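Sarcoplasmic calcium-binding proteins II, V, VI, and VII (Branchiostoma lanceolatum, PDB 2SAS) binds calcium ions through EF-hand loops and seems to be more abundant in fast-contracting muscles, though its precise physiological role is not established. Local coordinates at residues Q104-F109 against E163-L168; G152-T155 against N159-K162. All coordinates share one frame; numbering follows the deposited sequence.

Contact 1: residues Q104-F109 against E163-L168; sequences QNRIPF and ELYYRL
I107 and Y165 bring the two helical segments together, with 7.2 Å between their CA atoms, the shortest CA separation across the contact. Both segments are interior turns of longer helices, 103-114 and 158-170. The first is kinked at P108, whose ring nitrogen has no hydrogen to give to the preceding turn, and one residue further on F109 N reaches N105 O by a weak bond of 3.4 Å. The contact itself is made by side chains: Y165 points at the opposing helix and lays one face of its ring against I107. There CG1 of I107 sits 3.5 Å from the centroid of the Y165 ring, 19° off the normal, a CH-pi contact displaced toward the CD1 side. The approach is close, with I107 CG1 3.3 Å from Y165 CD1, and I107 CD1 continues on the same side of the ring, past its rim beside CD1 and CE1. With CG anti to the backbone N (chi1 179°), Y165 extends its ring into the space between the helices and brings its hydroxyl to R106.

Helix 103-114 is the first helix of EF-hand 3 and helix 158-170 belongs to EF-hand 4, so the contact pairs these two hands in the buried centre of the chain. Y165 also touches F17 of helix 4-18, from EF-hand 1. Were Y165 cut back to alanine, I107 CG1 would probably lose the aromatic face it packs on, R106 CG would lose the hydroxyl beside it, and a gap would be likely to open between the helices. At the far end of the ring, R106 CG lies 3.6 Å from Y165 OH, a van der Waals contact between a methylene and the hydroxyl oxygen. The R106 guanidinium turns away to a salt bridge with E61 and a hydrogen bond to F17 O, its plane 78° from that of the tyrosine ring.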
loop_
_atom_site.group_PDB
_atom_site.type_symbol
_atom_site.label_atom_id
_atom_site.label_comp_id
_atom_site.label_asym_id
_atom_site.label_seq_id
_atom_site.Cartn_x
_atom_site.Cartn_y
_atom_site.Cartn_z
ATOM N N GLN A 104 -22.820 4.376 -4.122
ATOM C CA GLN A 104 -23.913 3.666 -3.440
ATOM C C GLN A 104 -23.823 2.178 -3.760
ATOM O O GLN A 104 -24.443 1.362 -3.072
ATOM C CB GLN A 104 -25.281 4.228 -3.830
ATOM C CG GLN A 104 -25.399 5.749 -3.829
ATOM C CD GLN A 104 -25.029 6.362 -2.488
ATOM O OE1 GLN A 104 -25.235 5.745 -1.436
ATOM N NE2 GLN A 104 -24.481 7.578 -2.511
ATOM N N ASN A 105 -23.078 1.790 -4.796
ATOM C CA ASN A 105 -22.930 0.350 -5.064
ATOM C C ASN A 105 -21.531 -0.113 -4.617
ATOM O O ASN A 105 -21.349 -1.314 -4.341
ATOM C CB ASN A 105 -23.198 -0.097 -6.494
ATOM C CG ASN A 105 -23.181 -1.638 -6.572
ATOM O OD1 ASN A 105 -24.226 -2.236 -6.272
ATOM N ND2 ASN A 105 -22.081 -2.262 -6.996
ATOM N N ARG A 106 -20.596 0.810 -4.627
ATOM C CA ARG A 106 -19.194 0.508 -4.231
ATOM C C ARG A 106 -19.203 0.277 -2.715
ATOM O O ARG A 106 -18.595 -0.747 -2.315
ATOM C CB ARG A 106 -18.209 1.515 -4.727
ATOM C CG ARG A 106 -16.713 1.446 -4.511
ATOM C CD ARG A 106 -16.000 0.674 -5.602
ATOM N NE ARG A 106 -16.986 -0.262 -6.147
ATOM C CZ ARG A 106 -16.724 -1.525 -6.471
ATOM N NH1 ARG A 106 -15.469 -1.949 -6.480
ATOM N NH2 ARG A 106 -17.714 -2.339 -6.841
ATOM N N ILE A 107 -19.852 1.136 -1.935
ATOM C CA ILE A 107 -19.935 0.995 -0.479
ATOM C C ILE A 107 -20.386 -0.380 -0.001
ATOM O O ILE A 107 -19.571 -1.014 0.699
ATOM C CB ILE A 107 -20.636 2.173 0.249
ATOM C CG1 ILE A 107 -19.753 3.461 0.198
ATOM C CG2 ILE A 107 -21.049 1.873 1.715
ATOM C CD1 ILE A 107 -20.716 4.732 0.081
ATOM N N PRO A 108 -21.552 -0.884 -0.347
ATOM C CA PRO A 108 -22.035 -2.214 0.086
ATOM C C PRO A 108 -21.191 -3.359 -0.398
ATOM O O PRO A 108 -20.956 -4.366 0.322
ATOM C CB PRO A 108 -23.455 -2.313 -0.469
ATOM C CG PRO A 108 -23.433 -1.395 -1.664
ATOM C CD PRO A 108 -22.597 -0.186 -1.154
ATOM N N PHE A 109 -20.713 -3.187 -1.614
ATOM C CA PHE A 109 -19.842 -4.230 -2.249
ATOM C C PHE A 109 -18.578 -4.374 -1.438
ATOM O O PHE A 109 -18.095 -5.501 -1.094
ATOM C CB PHE A 109 -19.709 -3.931 -3.748
ATOM C CG PHE A 109 -18.817 -4.862 -4.490
ATOM C CD1 PHE A 109 -17.440 -4.622 -4.566
ATOM C CD2 PHE A 109 -19.374 -6.027 -5.036
ATOM C CE1 PHE A 109 -16.618 -5.562 -5.223
ATOM C CE2 PHE A 109 -18.568 -6.950 -5.703
ATOM C CZ PHE A 109 -17.198 -6.693 -5.784
ATOM N N GLU A 163 -19.894 5.816 6.860
ATOM C CA GLU A 163 -19.376 7.032 7.488
ATOM C C GLU A 163 -17.892 7.188 7.195
ATOM O O GLU A 163 -17.400 8.278 6.907
ATOM C CB GLU A 163 -19.557 7.085 9.022
ATOM C CG GLU A 163 -20.907 6.931 9.696
ATOM C CD GLU A 163 -20.920 6.805 11.212
ATOM O OE1 GLU A 163 -19.954 7.009 11.945
ATOM O OE2 GLU A 163 -22.038 6.435 11.689
ATOM N N LEU A 164 -17.207 6.050 7.358
ATOM C CA LEU A 164 -15.751 6.025 7.144
ATOM C C LEU A 164 -15.422 6.143 5.675
ATOM O O LEU A 164 -14.506 6.886 5.284
ATOM C CB LEU A 164 -15.221 4.805 7.861
ATOM C CG LEU A 164 -15.509 4.681 9.353
ATOM C CD1 LEU A 164 -15.243 3.241 9.775
ATOM C CD2 LEU A 164 -14.568 5.630 10.089
ATOM N N TYR A 165 -16.189 5.442 4.836
ATOM C CA TYR A 165 -15.915 5.568 3.372
ATOM C C TYR A 165 -15.982 7.056 2.984
ATOM O O TYR A 165 -15.018 7.559 2.396
ATOM C CB TYR A 165 -16.776 4.633 2.550
ATOM C CG TYR A 165 -16.626 4.665 1.060
ATOM C CD1 TYR A 165 -17.316 5.655 0.335
ATOM C CD2 TYR A 165 -15.900 3.753 0.336
ATOM C CE1 TYR A 165 -17.275 5.698 -1.050
ATOM C CE2 TYR A 165 -15.809 3.783 -1.064
ATOM C CZ TYR A 165 -16.530 4.740 -1.748
ATOM O OH TYR A 165 -16.479 4.815 -3.127
ATOM N N TYR A 166 -17.033 7.713 3.443
ATOM C CA TYR A 166 -17.288 9.132 3.233
ATOM C C TYR A 166 -16.099 9.996 3.629
ATOM O O TYR A 166 -15.675 10.923 2.917
ATOM C CB TYR A 166 -18.512 9.656 4.047
ATOM C CG TYR A 166 -18.758 11.120 3.745
ATOM C CD1 TYR A 166 -19.120 11.484 2.445
ATOM C CD2 TYR A 166 -18.663 12.155 4.691
ATOM C CE1 TYR A 166 -19.381 12.787 2.052
ATOM C CE2 TYR A 166 -18.894 13.480 4.324
ATOM C CZ TYR A 166 -19.264 13.789 3.019
ATOM O OH TYR A 166 -19.520 15.090 2.657
ATOM N N ARG A 167 -15.567 9.714 4.805
ATOM C CA ARG A 167 -14.445 10.506 5.334
ATOM C C ARG A 167 -13.146 10.237 4.594
ATOM O O ARG A 167 -12.311 11.161 4.567
ATOM C CB ARG A 167 -14.258 10.272 6.820
ATOM C CG ARG A 167 -15.471 10.730 7.652
ATOM C CD ARG A 167 -15.155 10.172 9.035
ATOM N NE ARG A 167 -16.051 10.731 10.021
ATOM C CZ ARG A 167 -15.750 11.879 10.654
ATOM N NH1 ARG A 167 -14.571 12.465 10.384
ATOM N NH2 ARG A 167 -16.579 12.382 11.558
ATOM N N LEU A 168 -13.012 9.049 4.101
ATOM C CA LEU A 168 -11.838 8.617 3.339
ATOM C C LEU A 168 -11.790 9.421 2.017
ATOM O O LEU A 168 -10.754 9.814 1.531
ATOM C CB LEU A 168 -12.009 7.116 2.983
ATOM C CG LEU A 168 -10.826 6.280 2.594
ATOM C CD1 LEU A 168 -11.110 5.440 1.332
ATOM C CD2 LEU A 168 -9.568 7.085 2.333
#

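Contact 2: residues G152-T155 against N159-K162; sequences GKVT and NRYK
V154 and R160 supply the apolar part of this contact, which rests on the aliphatic stem of the arginine. V154 points at the helix, and its CG1 methyl, anti to the backbone N (chi1 -169°), meets R160 CG at 3.5 Å. The same methyl lies 3.8 Å from R160 NE, so one branch of the valine serves both the methylene stem and the start of the guanidinium, approaching that group obliquely. The two side chains cross at about a right angle, and bends at chi2 and chi3 of R160 turn its chain past the methyl.

Backbone-to-side-chain packing makes up the second part. T155 directs its side chain away from the helix and contributes its carbonyl instead: T155 O is 3.4 Å from R160 CG and equally 3.4 Å from R160 CB. These are van der Waals contacts of a carbonyl oxygen with methylene carbons, and they add to the hold on the arginine stem beside the valine.

Charge enters through R160 NE, which forms a long, weak ion pair with E163 OE1 of the same helix. The polar end of R160 thus has a weak partner on its own helix while its stem packs on V154 and T155.

The contact lies near the surface within EF-hand 4, where the loop from helix 141-149 folds back on the first turn of helix 158-170. On the loop side T155 touches I121, a residue of the calcium site of EF-hand 3; on the helix side Y161 packs against helix 103-114.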
loop_
_atom_site.group_PDB
_atom_site.type_symbol
_atom_site.label_atom_id
_atom_site.label_comp_id
_atom_site.label_asym_id
_atom_site.label_seq_id
_atom_site.Cartn_x
_atom_site.Cartn_y
_atom_site.Cartn_z
ATOM N N GLY A 152 -15.343 0.581 21.534
ATOM C CA GLY A 152 -16.445 -0.388 21.745
ATOM C C GLY A 152 -17.770 0.280 21.868
ATOM O O GLY A 152 -18.776 -0.405 22.155
ATOM N N LYS A 153 -17.868 1.586 21.591
ATOM C CA LYS A 153 -19.114 2.291 21.670
ATOM C C LYS A 153 -19.955 2.053 20.418
ATOM O O LYS A 153 -21.188 1.991 20.547
ATOM C CB LYS A 153 -18.967 3.810 21.798
ATOM C CG LYS A 153 -18.311 4.285 23.085
ATOM C CD LYS A 153 -18.336 5.814 23.137
ATOM C CE LYS A 153 -17.256 6.331 24.064
ATOM N NZ LYS A 153 -16.649 7.579 23.485
ATOM N N VAL A 154 -19.243 1.926 19.317
ATOM C CA VAL A 154 -19.844 1.749 17.976
ATOM C C VAL A 154 -19.534 0.416 17.309
ATOM O O VAL A 154 -18.370 0.011 17.172
ATOM C CB VAL A 154 -19.230 2.907 17.108
ATOM C CG1 VAL A 154 -19.932 3.027 15.784
ATOM C CG2 VAL A 154 -19.244 4.246 17.855
ATOM N N THR A 155 -20.515 -0.277 16.804
ATOM C CA THR A 155 -20.367 -1.522 16.072
ATOM C C THR A 155 -19.942 -1.158 14.619
ATOM O O THR A 155 -20.490 -0.192 14.031
ATOM C CB THR A 155 -21.727 -2.348 16.026
ATOM O OG1 THR A 155 -22.195 -2.307 17.411
ATOM C CG2 THR A 155 -21.572 -3.820 15.674
ATOM N N ASN A 159 -23.627 1.020 8.483
ATOM C CA ASN A 159 -23.741 2.467 8.701
ATOM C C ASN A 159 -22.441 3.037 9.227
ATOM O O ASN A 159 -22.322 4.269 9.101
ATOM C CB ASN A 159 -24.913 2.915 9.562
ATOM C CG ASN A 159 -26.153 2.285 8.966
ATOM O OD1 ASN A 159 -26.455 1.159 9.398
ATOM N ND2 ASN A 159 -26.747 2.935 7.980
ATOM N N ARG A 160 -21.580 2.218 9.781
ATOM C CA ARG A 160 -20.301 2.701 10.317
ATOM C C ARG A 160 -19.351 2.826 9.099
ATOM O O ARG A 160 -18.684 3.840 8.986
ATOM C CB ARG A 160 -19.678 1.764 11.328
ATOM C CG ARG A 160 -19.032 2.491 12.496
ATOM C CD ARG A 160 -18.012 3.450 12.088
ATOM N NE ARG A 160 -17.887 4.616 12.994
ATOM C CZ ARG A 160 -16.663 4.961 13.396
ATOM N NH1 ARG A 160 -15.705 4.083 13.037
ATOM N NH2 ARG A 160 -16.290 5.983 14.095
ATOM N N TYR A 161 -19.449 1.814 8.267
ATOM C CA TYR A 161 -18.706 1.665 7.049
ATOM C C TYR A 161 -18.867 2.928 6.159
ATOM O O TYR A 161 -17.839 3.543 5.851
ATOM C CB TYR A 161 -19.034 0.383 6.219
ATOM C CG TYR A 161 -17.981 0.327 5.136
ATOM C CD1 TYR A 161 -16.678 -0.078 5.428
ATOM C CD2 TYR A 161 -18.272 0.739 3.827
ATOM C CE1 TYR A 161 -15.721 -0.161 4.432
ATOM C CE2 TYR A 161 -17.305 0.683 2.824
ATOM C CZ TYR A 161 -16.033 0.256 3.136
ATOM O OH TYR A 161 -15.081 0.291 2.154
ATOM N N LYS A 162 -20.092 3.188 5.807
ATOM C CA LYS A 162 -20.593 4.303 5.063
ATOM C C LYS A 162 -19.952 5.623 5.557
ATOM O O LYS A 162 -19.539 6.401 4.709
ATOM C CB LYS A 162 -22.115 4.511 5.201
ATOM C CG LYS A 162 -22.963 3.460 4.439
ATOM C CD LYS A 162 -24.447 3.761 4.600
ATOM C CE LYS A 162 -25.335 2.739 3.899
ATOM N NZ LYS A 162 -26.701 3.301 3.710
#

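In the fold
Contacts 1 and 2 share helix 158-170 and use consecutive turns of it, with centres about 13 Å apart. Along the chain, 152-155 and 159-162 both fall between 104-109 and 163-168, so contact 2 is nested inside the loop that contact 1 closes. The two also meet directly: I107 O lies 3.5 Å from Y161 CE2, and I107 CG2 lies 3.7 Å from K162 CG. Contact 1 is buried near the middle of the chain and joins EF-hands 3 and 4, whereas contact 2 is a local surface contact within EF-hand 4. One helix thus links the central packing to a loop bordering the calcium site of EF-hand 3.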